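Local coordinates for protein inositol dehydrogenase (Lactobacillus casei, PDB 4MKX) that probably oxidises scyllo-inositol with NAD as the hydride acceptor, as a four-subunit member of the Gfo/Idh/MocA family of Rossmann-fold dehydrogenases, at residues Phe143-Ser146 with Tyr147-Ala150; Tyr149-Gln152 with Leu153-Gly157; Phe303-Ala306 with Phe307-Glu311; Met271-Ile274 with Ala275-Pro278. All coordinates share one frame; numbering follows the deposited sequence.

Contact 1 of 4, residues Phe143-Ser146 with Tyr147-Ala150; sequences FDDS and YRYA
Arg148 reaches back along the first turn of helix 145-155 to Asp145 and Phe143, while Asp144 serves as the N-cap. The arginine can be followed outward. Its CB and CG both pass 3.4 Å from Asp144 O, the carbonyl that also accepts the backbone N-H of Arg148. CD lies against CA and O of Phe143, and there the chain bends, chi3 -62°, so that the guanidinium folds over the backbone of Phe143. Arg148 CZ sits 3.0 Å from Phe143 O, which stands over the centre of one guanidinium face and is not hydrogen-bonded to it; this oxygen has its donor on helix 304-319. NH1 comes near CD2 of the Phe143 ring, the two planes 69° apart. Arg148 NH2 ends the chain in a salt bridge, 2.7 Å from Asp145 OD1, which lies in the guanidinium plane. With an alanine in place of Arg148, the Asp145 carboxylate would probably lose its mate and the carbonyl of Phe143 the cover the guanidinium now gives it. On the capping side, Asp144 CG is anti to its own nitrogen (chi1 175°), which carries OD2 under the N-H groups of the first turn: Tyr147 N donates to Asp144 OD2 over 3.1 Å, and Ser146 N more weakly. Asp144 OD1 is held by Arg302, Tyr147 OH by Thr263, and Ser146 OG bonds to Leu282 N of the second subunit. Asp144 OD2 also meets the edge of the Tyr147 ring, 3.3 Å from CD2.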
loop_
_atom_site.group_PDB
_atom_site.type_symbol
_atom_site.label_atom_id
_atom_site.label_comp_id
_atom_site.label_asym_id
_atom_site.label_seq_id
_atom_site.Cartn_x
_atom_site.Cartn_y
_atom_site.Cartn_z
ATOM N N PHE A 143 4.120 -18.943 -16.032
ATOM C CA PHE A 143 5.549 -18.647 -15.923
ATOM C C PHE A 143 5.856 -17.316 -15.268
ATOM O O PHE A 143 7.016 -16.953 -15.102
ATOM C CB PHE A 143 6.199 -18.707 -17.306
ATOM C CG PHE A 143 6.197 -20.080 -17.884
ATOM C CD1 PHE A 143 5.112 -20.530 -18.614
ATOM C CD2 PHE A 143 7.266 -20.933 -17.662
ATOM C CE1 PHE A 143 5.100 -21.808 -19.138
ATOM C CE2 PHE A 143 7.254 -22.212 -18.181
ATOM C CZ PHE A 143 6.170 -22.643 -18.914
ATOM N N ASP A 144 4.816 -16.602 -14.865
ATOM C CA ASP A 144 4.996 -15.296 -14.250
ATOM C C ASP A 144 5.467 -15.464 -12.811
ATOM O O ASP A 144 4.931 -16.306 -12.086
ATOM C CB ASP A 144 3.654 -14.553 -14.262
ATOM C CG ASP A 144 3.718 -13.239 -13.537
ATOM O OD1 ASP A 144 4.325 -12.282 -14.065
ATOM O OD2 ASP A 144 3.151 -13.138 -12.433
ATOM N N ASP A 145 6.462 -14.668 -12.407
ATOM C CA ASP A 145 7.056 -14.807 -11.085
ATOM C C ASP A 145 6.037 -14.671 -9.961
ATOM O O ASP A 145 6.091 -15.426 -8.999
ATOM C CB ASP A 145 8.199 -13.815 -10.881
ATOM C CG ASP A 145 9.475 -14.229 -11.594
ATOM O OD1 ASP A 145 9.633 -15.427 -11.932
ATOM O OD2 ASP A 145 10.336 -13.346 -11.785
ATOM N N SER A 146 5.101 -13.731 -10.077
ATOM C CA SER A 146 4.141 -13.533 -8.986
ATOM C C SER A 146 3.128 -14.683 -8.908
ATOM O O SER A 146 2.790 -15.159 -7.818
ATOM C CB SER A 146 3.446 -12.159 -9.075
ATOM O OG SER A 146 4.399 -11.120 -8.899
ATOM N N TYR A 147 2.634 -15.133 -10.054
ATOM C CA TYR A 147 1.737 -16.284 -10.086
ATOM C C TYR A 147 2.426 -17.537 -9.554
ATOM O O TYR A 147 1.806 -18.311 -8.819
ATOM C CB TYR A 147 1.191 -16.548 -11.499
ATOM C CG TYR A 147 -0.014 -15.687 -11.830
ATOM C CD1 TYR A 147 -1.291 -16.059 -11.434
ATOM C CD2 TYR A 147 0.139 -14.477 -12.497
ATOM C CE1 TYR A 147 -2.391 -15.262 -11.719
ATOM C CE2 TYR A 147 -0.947 -13.669 -12.772
ATOM C CZ TYR A 147 -2.213 -14.066 -12.389
ATOM O OH TYR A 147 -3.308 -13.262 -12.668
ATOM N N ARG A 148 3.689 -17.733 -9.920
ATOM C CA ARG A 148 4.443 -18.894 -9.442
ATOM C C ARG A 148 4.662 -18.847 -7.939
ATOM O O ARG A 148 4.582 -19.877 -7.271
ATOM C CB ARG A 148 5.785 -19.044 -10.179
ATOM C CG ARG A 148 5.612 -19.635 -11.571
ATOM C CD ARG A 148 6.952 -20.018 -12.232
ATOM N NE ARG A 148 7.830 -18.864 -12.422
ATOM C CZ ARG A 148 8.762 -18.757 -13.372
ATOM N NH1 ARG A 148 8.954 -19.731 -14.255
ATOM N NH2 ARG A 148 9.505 -17.662 -13.447
ATOM N N TYR A 149 4.919 -17.656 -7.406
ATOM C CA TYR A 149 5.102 -17.489 -5.969
ATOM C C TYR A 149 3.825 -17.867 -5.225
ATOM O O TYR A 149 3.871 -18.537 -4.190
ATOM C CB TYR A 149 5.530 -16.040 -5.638
ATOM C CG TYR A 149 5.764 -15.782 -4.161
ATOM C CD1 TYR A 149 7.004 -16.025 -3.577
ATOM C CD2 TYR A 149 4.745 -15.286 -3.357
ATOM C CE1 TYR A 149 7.211 -15.790 -2.223
ATOM C CE2 TYR A 149 4.942 -15.047 -2.010
ATOM C CZ TYR A 149 6.179 -15.298 -1.452
ATOM O OH TYR A 149 6.369 -15.059 -0.108
ATOM N N ALA A 150 2.677 -17.438 -5.746
ATOM C CA ALA A 150 1.392 -17.773 -5.132
ATOM C C ALA A 150 1.097 -19.261 -5.232
ATOM O O ALA A 150 0.554 -19.854 -4.299
ATOM C CB ALA A 150 0.263 -16.971 -5.767
#

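Contact 2 of 4, residues Tyr149-Gln152 with Leu153-Gly157; sequences YAKQ and LVDQG
Tyr149 and Leu153, one turn apart in helix 145-155, meet obliquely on the side turned to the second subunit, and one turn beyond Leu153 the helix gives way to a Schellman motif at Gly157. Leu153 CD1 approaches Tyr149 CE2 to 3.7 Å at a slant to the ring, and Asn281 and Val285 of the second subunit pack on the tyrosine and the leucine respectively. Lys151 and Asp155 also cross at a slant. The lysine chain is bent at chi2 and again at chi4 (53°), which brings NZ round to the oxygen end of the Asp155 carboxylate. Lys151 NZ makes a salt bridge of 3.0 Å to Asp155 OD2, using the syn lone pair, and a weaker bond of 3.2 Å to Asp155 OD1. Both oxygens thus hold one ammonium, while Trp205 and Phe206 of helix 197-207 touch the lysine side chain. Gln152 and Gln156 instead run side by side, pointing the same way, with their amide planes 86° apart. Gln156 NE2 rests 3.6 Å from Gln152 CG in plain packing, and its OE1 turns to Lys158. Beneath these pairs runs the helical backbone bonding, ending with Gln156 N to Gln152 O. Gly157 leaves the helix with a positive phi of 86°, and its N donates back to Val154 O over 3.0 Å.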
loop_
_atom_site.group_PDB
_atom_site.type_symbol
_atom_site.label_atom_id
_atom_site.label_comp_id
_atom_site.label_asym_id
_atom_site.label_seq_id
_atom_site.Cartn_x
_atom_site.Cartn_y
_atom_site.Cartn_z
ATOM N N TYR A 149 4.919 -17.656 -7.406
ATOM C CA TYR A 149 5.102 -17.489 -5.969
ATOM C C TYR A 149 3.825 -17.867 -5.225
ATOM O O TYR A 149 3.871 -18.537 -4.190
ATOM C CB TYR A 149 5.530 -16.040 -5.638
ATOM C CG TYR A 149 5.764 -15.782 -4.161
ATOM C CD1 TYR A 149 7.004 -16.025 -3.577
ATOM C CD2 TYR A 149 4.745 -15.286 -3.357
ATOM C CE1 TYR A 149 7.211 -15.790 -2.223
ATOM C CE2 TYR A 149 4.942 -15.047 -2.010
ATOM C CZ TYR A 149 6.179 -15.298 -1.452
ATOM O OH TYR A 149 6.369 -15.059 -0.108
ATOM N N ALA A 150 2.677 -17.438 -5.746
ATOM C CA ALA A 150 1.392 -17.773 -5.132
ATOM C C ALA A 150 1.097 -19.261 -5.232
ATOM O O ALA A 150 0.554 -19.854 -4.299
ATOM C CB ALA A 150 0.263 -16.971 -5.767
ATOM N N LYS A 151 1.425 -19.861 -6.373
ATOM C CA LYS A 151 1.210 -21.287 -6.564
ATOM C C LYS A 151 2.017 -22.075 -5.535
ATOM O O LYS A 151 1.541 -23.065 -4.974
ATOM C CB LYS A 151 1.636 -21.684 -7.977
ATOM C CG LYS A 151 1.384 -23.150 -8.329
ATOM C CD LYS A 151 -0.095 -23.477 -8.303
ATOM C CE LYS A 151 -0.405 -24.759 -9.109
ATOM N NZ LYS A 151 0.446 -25.900 -8.674
ATOM N N GLN A 152 3.234 -21.617 -5.287
ATOM C CA GLN A 152 4.114 -22.244 -4.316
ATOM C C GLN A 152 3.496 -22.220 -2.918
ATOM O O GLN A 152 3.475 -23.239 -2.231
ATOM C CB GLN A 152 5.444 -21.516 -4.323
ATOM C CG GLN A 152 6.501 -22.076 -3.422
ATOM C CD GLN A 152 7.854 -21.496 -3.759
ATOM O OE1 GLN A 152 8.016 -20.840 -4.794
ATOM N NE2 GLN A 152 8.835 -21.726 -2.895
ATOM N N LEU A 153 2.980 -21.066 -2.502
ATOM C CA LEU A 153 2.286 -20.978 -1.217
ATOM C C LEU A 153 1.106 -21.943 -1.147
ATOM O O LEU A 153 0.899 -22.613 -0.135
ATOM C CB LEU A 153 1.794 -19.548 -0.955
ATOM C CG LEU A 153 2.889 -18.505 -0.767
ATOM C CD1 LEU A 153 2.258 -17.151 -0.501
ATOM C CD2 LEU A 153 3.771 -18.926 0.377
ATOM N N VAL A 154 0.327 -22.006 -2.219
ATOM C CA VAL A 154 -0.820 -22.899 -2.270
ATOM C C VAL A 154 -0.386 -24.366 -2.178
ATOM O O VAL A 154 -0.982 -25.143 -1.432
ATOM C CB VAL A 154 -1.667 -22.656 -3.538
ATOM C CG1 VAL A 154 -2.662 -23.781 -3.761
ATOM C CG2 VAL A 154 -2.390 -21.315 -3.450
ATOM N N ASP A 155 0.652 -24.731 -2.922
ATOM C CA ASP A 155 1.133 -26.117 -2.943
ATOM C C ASP A 155 1.687 -26.552 -1.591
ATOM O O ASP A 155 1.602 -27.726 -1.219
ATOM C CB ASP A 155 2.208 -26.297 -4.018
ATOM C CG ASP A 155 1.635 -26.334 -5.421
ATOM O OD1 ASP A 155 0.406 -26.496 -5.559
ATOM O OD2 ASP A 155 2.426 -26.205 -6.382
ATOM N N GLN A 156 2.263 -25.600 -0.868
ATOM C CA GLN A 156 2.821 -25.855 0.454
ATOM C C GLN A 156 1.740 -25.945 1.531
ATOM O O GLN A 156 2.047 -26.239 2.684
ATOM C CB GLN A 156 3.840 -24.778 0.829
ATOM C CG GLN A 156 5.140 -24.876 0.048
ATOM C CD GLN A 156 6.053 -23.683 0.271
ATOM O OE1 GLN A 156 5.699 -22.734 0.976
ATOM N NE2 GLN A 156 7.232 -23.721 -0.339
ATOM N N GLY A 157 0.489 -25.677 1.159
ATOM C CA GLY A 157 -0.642 -25.801 2.068
ATOM C C GLY A 157 -0.897 -24.563 2.914
ATOM O O GLY A 157 -1.668 -24.601 3.875
#

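Contact 3 of 4, residues Phe303-Ala306 with Phe307-Glu311; sequences FAQA and FLSEE
The first turns of helix 304-319 are bound by backbone bonds, and Gln305 and Ser309 add a side-chain bond along one flank. NE2 of Gln305 donates to Ser309 OG over 3.0 Å, at 153° and with the hydroxyl oxygen nearly in the amide plane. CG of Gln305 is anti to its nitrogen, and the bend at chi2 (-96°) lays the amide along the helix towards Ser309. The amide is shared: OE1 accepts from Asp145 N and NE2 also donates to Phe143 O. One glutamine thereby ties this helix to the start of helix 145-155 and fixes the rotation of its own amide. Phe303 holds the N-cap position, and its O receives Phe307 N over 3.0 Å. Phe303 O also lies 3.2 Å from Phe307 CD2, while CE2 of the same ring touches Phe303 CB at 4.0 Å. Leu28 of helix 27-38, the helix after the first Rossmann strand, packs against Phe307. Further along, Glu310 N bonds to Ala306 O, and Glu310 CB and CG fold over that carbonyl; the side chain continues extended until OE2 lies at the edge of the Phe307 ring, in its plane.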
loop_
_atom_site.group_PDB
_atom_site.type_symbol
_atom_site.label_atom_id
_atom_site.label_comp_id
_atom_site.label_asym_id
_atom_site.label_seq_id
_atom_site.Cartn_x
_atom_site.Cartn_y
_atom_site.Cartn_z
ATOM N N PHE A 303 3.633 -8.551 -18.689
ATOM C CA PHE A 303 4.035 -9.944 -18.784
ATOM C C PHE A 303 5.326 -10.173 -19.536
ATOM O O PHE A 303 5.591 -11.282 -19.989
ATOM C CB PHE A 303 2.888 -10.809 -19.342
ATOM C CG PHE A 303 1.760 -11.002 -18.363
ATOM C CD1 PHE A 303 1.974 -11.707 -17.183
ATOM C CD2 PHE A 303 0.497 -10.467 -18.610
ATOM C CE1 PHE A 303 0.946 -11.886 -16.261
ATOM C CE2 PHE A 303 -0.532 -10.641 -17.699
ATOM C CZ PHE A 303 -0.310 -11.342 -16.514
ATOM N N ALA A 304 6.160 -9.138 -19.608
ATOM C CA ALA A 304 7.443 -9.264 -20.297
ATOM C C ALA A 304 8.269 -10.448 -19.816
ATOM O O ALA A 304 8.800 -11.221 -20.625
ATOM C CB ALA A 304 8.236 -7.968 -20.153
ATOM N N GLN A 305 8.402 -10.571 -18.500
ATOM C CA GLN A 305 9.167 -11.657 -17.897
ATOM C C GLN A 305 8.560 -13.016 -18.195
ATOM O O GLN A 305 9.284 -13.965 -18.505
ATOM C CB GLN A 305 9.268 -11.443 -16.375
ATOM C CG GLN A 305 9.881 -12.629 -15.620
ATOM C CD GLN A 305 8.829 -13.564 -15.041
ATOM O OE1 GLN A 305 7.917 -13.132 -14.328
ATOM N NE2 GLN A 305 8.940 -14.848 -15.364
ATOM N N ALA A 306 7.237 -13.105 -18.121
ATOM C CA ALA A 306 6.553 -14.377 -18.352
ATOM C C ALA A 306 6.728 -14.867 -19.783
ATOM O O ALA A 306 6.864 -16.065 -20.017
ATOM C CB ALA A 306 5.077 -14.252 -18.024
ATOM N N PHE A 307 6.702 -13.947 -20.743
ATOM C CA PHE A 307 6.926 -14.337 -22.134
ATOM C C PHE A 307 8.322 -14.930 -22.322
ATOM O O PHE A 307 8.472 -15.983 -22.942
ATOM C CB PHE A 307 6.726 -13.151 -23.088
ATOM C CG PHE A 307 5.299 -12.738 -23.243
ATOM C CD1 PHE A 307 4.308 -13.687 -23.511
ATOM C CD2 PHE A 307 4.926 -11.406 -23.104
ATOM C CE1 PHE A 307 2.973 -13.302 -23.652
ATOM C CE2 PHE A 307 3.598 -11.018 -23.243
ATOM C CZ PHE A 307 2.619 -11.970 -23.512
ATOM N N LEU A 308 9.342 -14.245 -21.809
ATOM C CA LEU A 308 10.713 -14.736 -21.908
ATOM C C LEU A 308 10.860 -16.099 -21.239
ATOM O O LEU A 308 11.478 -16.999 -21.799
ATOM C CB LEU A 308 11.691 -13.728 -21.287
ATOM C CG LEU A 308 12.014 -12.519 -22.159
ATOM C CD1 LEU A 308 12.559 -11.364 -21.320
ATOM C CD2 LEU A 308 13.019 -12.920 -23.239
ATOM N N SER A 309 10.275 -16.253 -20.052
ATOM C CA SER A 309 10.380 -17.517 -19.343
ATOM C C SER A 309 9.702 -18.672 -20.080
ATOM O O SER A 309 10.258 -19.761 -20.134
ATOM C CB SER A 309 9.835 -17.402 -17.917
ATOM O OG SER A 309 10.701 -16.589 -17.132
ATOM N N GLU A 310 8.510 -18.457 -20.636
ATOM C CA GLU A 310 7.852 -19.548 -21.358
ATOM C C GLU A 310 8.589 -19.906 -22.649
ATOM O O GLU A 310 8.599 -21.062 -23.041
ATOM C CB GLU A 310 6.367 -19.268 -21.651
ATOM C CG GLU A 310 6.110 -18.328 -22.819
ATOM C CD GLU A 310 4.635 -18.078 -23.084
ATOM O OE1 GLU A 310 3.777 -18.850 -22.588
ATOM O OE2 GLU A 310 4.329 -17.089 -23.789
ATOM N N GLU A 311 9.182 -18.916 -23.314
ATOM C CA GLU A 311 9.948 -19.179 -24.527
ATOM C C GLU A 311 11.177 -20.009 -24.172
ATOM O O GLU A 311 11.495 -20.981 -24.853
ATOM C CB GLU A 311 10.374 -17.864 -25.190
ATOM C CG GLU A 311 9.216 -17.056 -25.769
ATOM C CD GLU A 311 9.519 -15.581 -25.812
ATOM O OE1 GLU A 311 10.617 -15.202 -25.365
ATOM O OE2 GLU A 311 8.662 -14.786 -26.252
#

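Contact 4 of 4, residues Met271-Ile274 with Ala275-Pro278; sequences MLRI and AQVP
Polar contact between Arg273 and Gln276 spans the exit from strand 271-274, an outermost strand of its sheet within this chain. Arg273 NH1 donates to Gln276 OE1 over 2.9 Å, nearly straight at 164° and with the oxygen in the guanidinium plane; the guanidinium and amide planes stand 69° apart. Both chains run extended to reach it, Gln276 with CG anti to its nitrogen (chi1 178°). A water adds a second bridge, accepting from Gln276 N at 3.1 Å and giving a weak bond to Arg273 O. Arg273 CD passes 3.2 Å from the same Gln276 OE1; the aliphatic parts touch at the CB atoms of Arg273 and Gln276, 4.2 Å apart. The ionic partners lie elsewhere: Glu264 bridges NE, and Glu262 of the third subunit bridges NH2, whereas Gln276 O of that subunit accepts from NH1. A methionine in place of Arg273 would probably take this counter-charge from both glutamates and the donor from Gln276 OE1. Meanwhile residues 271-274 pair antiparallel with a strand of the second subunit, so the sheet continues across the interface. Two carboxylates from two subunits probably offset the charge of Arg273, with Arg166 also close to NE, and its N-H groups are engaged by both subunits.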
loop_
_atom_site.group_PDB
_atom_site.type_symbol
_atom_site.label_atom_id
_atom_site.label_comp_id
_atom_site.label_asym_id
_atom_site.label_seq_id
_atom_site.Cartn_x
_atom_site.Cartn_y
_atom_site.Cartn_z
ATOM N N MET A 271 -5.769 -15.982 2.545
ATOM C CA MET A 271 -6.230 -15.363 1.325
ATOM C C MET A 271 -4.999 -14.730 0.698
ATOM O O MET A 271 -4.072 -14.336 1.407
ATOM C CB MET A 271 -7.238 -14.286 1.714
ATOM C CG MET A 271 -7.902 -13.571 0.596
ATOM S SD MET A 271 -9.246 -12.588 1.317
ATOM C CE MET A 271 -9.695 -11.715 -0.188
ATOM N N LEU A 272 -4.946 -14.690 -0.628
ATOM C CA LEU A 272 -3.894 -13.906 -1.249
ATOM C C LEU A 272 -4.415 -13.244 -2.504
ATOM O O LEU A 272 -5.410 -13.689 -3.089
ATOM C CB LEU A 272 -2.653 -14.751 -1.520
ATOM C CG LEU A 272 -2.824 -15.986 -2.373
ATOM C CD1 LEU A 272 -2.687 -15.605 -3.841
ATOM C CD2 LEU A 272 -1.789 -17.072 -2.022
ATOM N N ARG A 273 -3.760 -12.149 -2.886
ATOM C CA ARG A 273 -4.070 -11.476 -4.128
ATOM C C ARG A 273 -2.796 -11.297 -4.919
ATOM O O ARG A 273 -1.753 -10.950 -4.381
ATOM C CB ARG A 273 -4.736 -10.116 -3.862
ATOM C CG ARG A 273 -6.130 -10.261 -3.302
ATOM C CD ARG A 273 -6.762 -8.918 -3.007
ATOM N NE ARG A 273 -8.170 -9.095 -2.673
ATOM C CZ ARG A 273 -8.910 -8.197 -2.036
ATOM N NH1 ARG A 273 -8.367 -7.060 -1.638
ATOM N NH2 ARG A 273 -10.188 -8.452 -1.782
ATOM N N ILE A 274 -2.893 -11.570 -6.206
ATOM C CA ILE A 274 -1.802 -11.340 -7.128
ATOM C C ILE A 274 -2.166 -10.081 -7.898
ATOM O O ILE A 274 -3.167 -10.053 -8.608
ATOM C CB ILE A 274 -1.663 -12.526 -8.076
ATOM C CG1 ILE A 274 -1.466 -13.799 -7.248
ATOM C CG2 ILE A 274 -0.517 -12.294 -9.047
ATOM C CD1 ILE A 274 -2.000 -15.041 -7.913
ATOM N N ALA A 275 -1.365 -9.030 -7.702
ATOM C CA ALA A 275 -1.565 -7.716 -8.318
ATOM C C ALA A 275 -2.932 -7.121 -8.018
ATOM O O ALA A 275 -3.664 -6.728 -8.923
ATOM C CB ALA A 275 -1.298 -7.757 -9.820
ATOM N N GLN A 276 -3.241 -7.062 -6.728
ATOM C CA GLN A 276 -4.383 -6.322 -6.201
ATOM C C GLN A 276 -4.539 -4.997 -6.937
ATOM O O GLN A 276 -5.652 -4.615 -7.330
ATOM C CB GLN A 276 -4.119 -6.092 -4.717
ATOM C CG GLN A 276 -5.143 -5.296 -3.985
ATOM C CD GLN A 276 -4.950 -5.404 -2.498
ATOM O OE1 GLN A 276 -5.681 -6.122 -1.836
ATOM N NE2 GLN A 276 -3.966 -4.684 -1.961
ATOM N N VAL A 277 -3.418 -4.307 -7.140
ATOM C CA VAL A 277 -3.375 -3.201 -8.088
ATOM C C VAL A 277 -2.160 -3.399 -8.989
ATOM O O VAL A 277 -1.152 -3.983 -8.572
ATOM C CB VAL A 277 -3.332 -1.836 -7.379
ATOM C CG1 VAL A 277 -4.648 -1.570 -6.625
ATOM C CG2 VAL A 277 -2.148 -1.782 -6.434
ATOM N N PRO A 278 -2.251 -2.949 -10.247
ATOM C CA PRO A 278 -1.164 -3.283 -11.173
ATOM C C PRO A 278 0.022 -2.329 -11.060
ATOM O O PRO A 278 0.209 -1.476 -11.926
ATOM C CB PRO A 278 -1.819 -3.142 -12.550
ATOM C CG PRO A 278 -2.962 -2.175 -12.347
ATOM C CD PRO A 278 -3.432 -2.362 -10.918
HETATM O O HOH W 1 -1.153 -7.534 -4.516
#

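In the fold
Contacts 1 and 2 are successive parts of helix 145-155, sharing Tyr149 and Ala150, but contact 1 is partly buried and contact 2 lies at the surface, its centre about 22 Å from the centre of the chain. Contact 3, on helix 304-319, is also partly buried and joins contact 1 through Gln305. Contact 4 is buried, and its arginine is shared between its own chain and the third subunit; its Ile274 packs against Tyr147 and Ala150 of contact 1. Salt bridges mark contacts 1 and 2, a neutral amide-hydroxyl bond contact 3, and an arginine-amide bond contact 4. Contacts 1, 2 and 4 touch the second subunit; contact 3 touches no other chain.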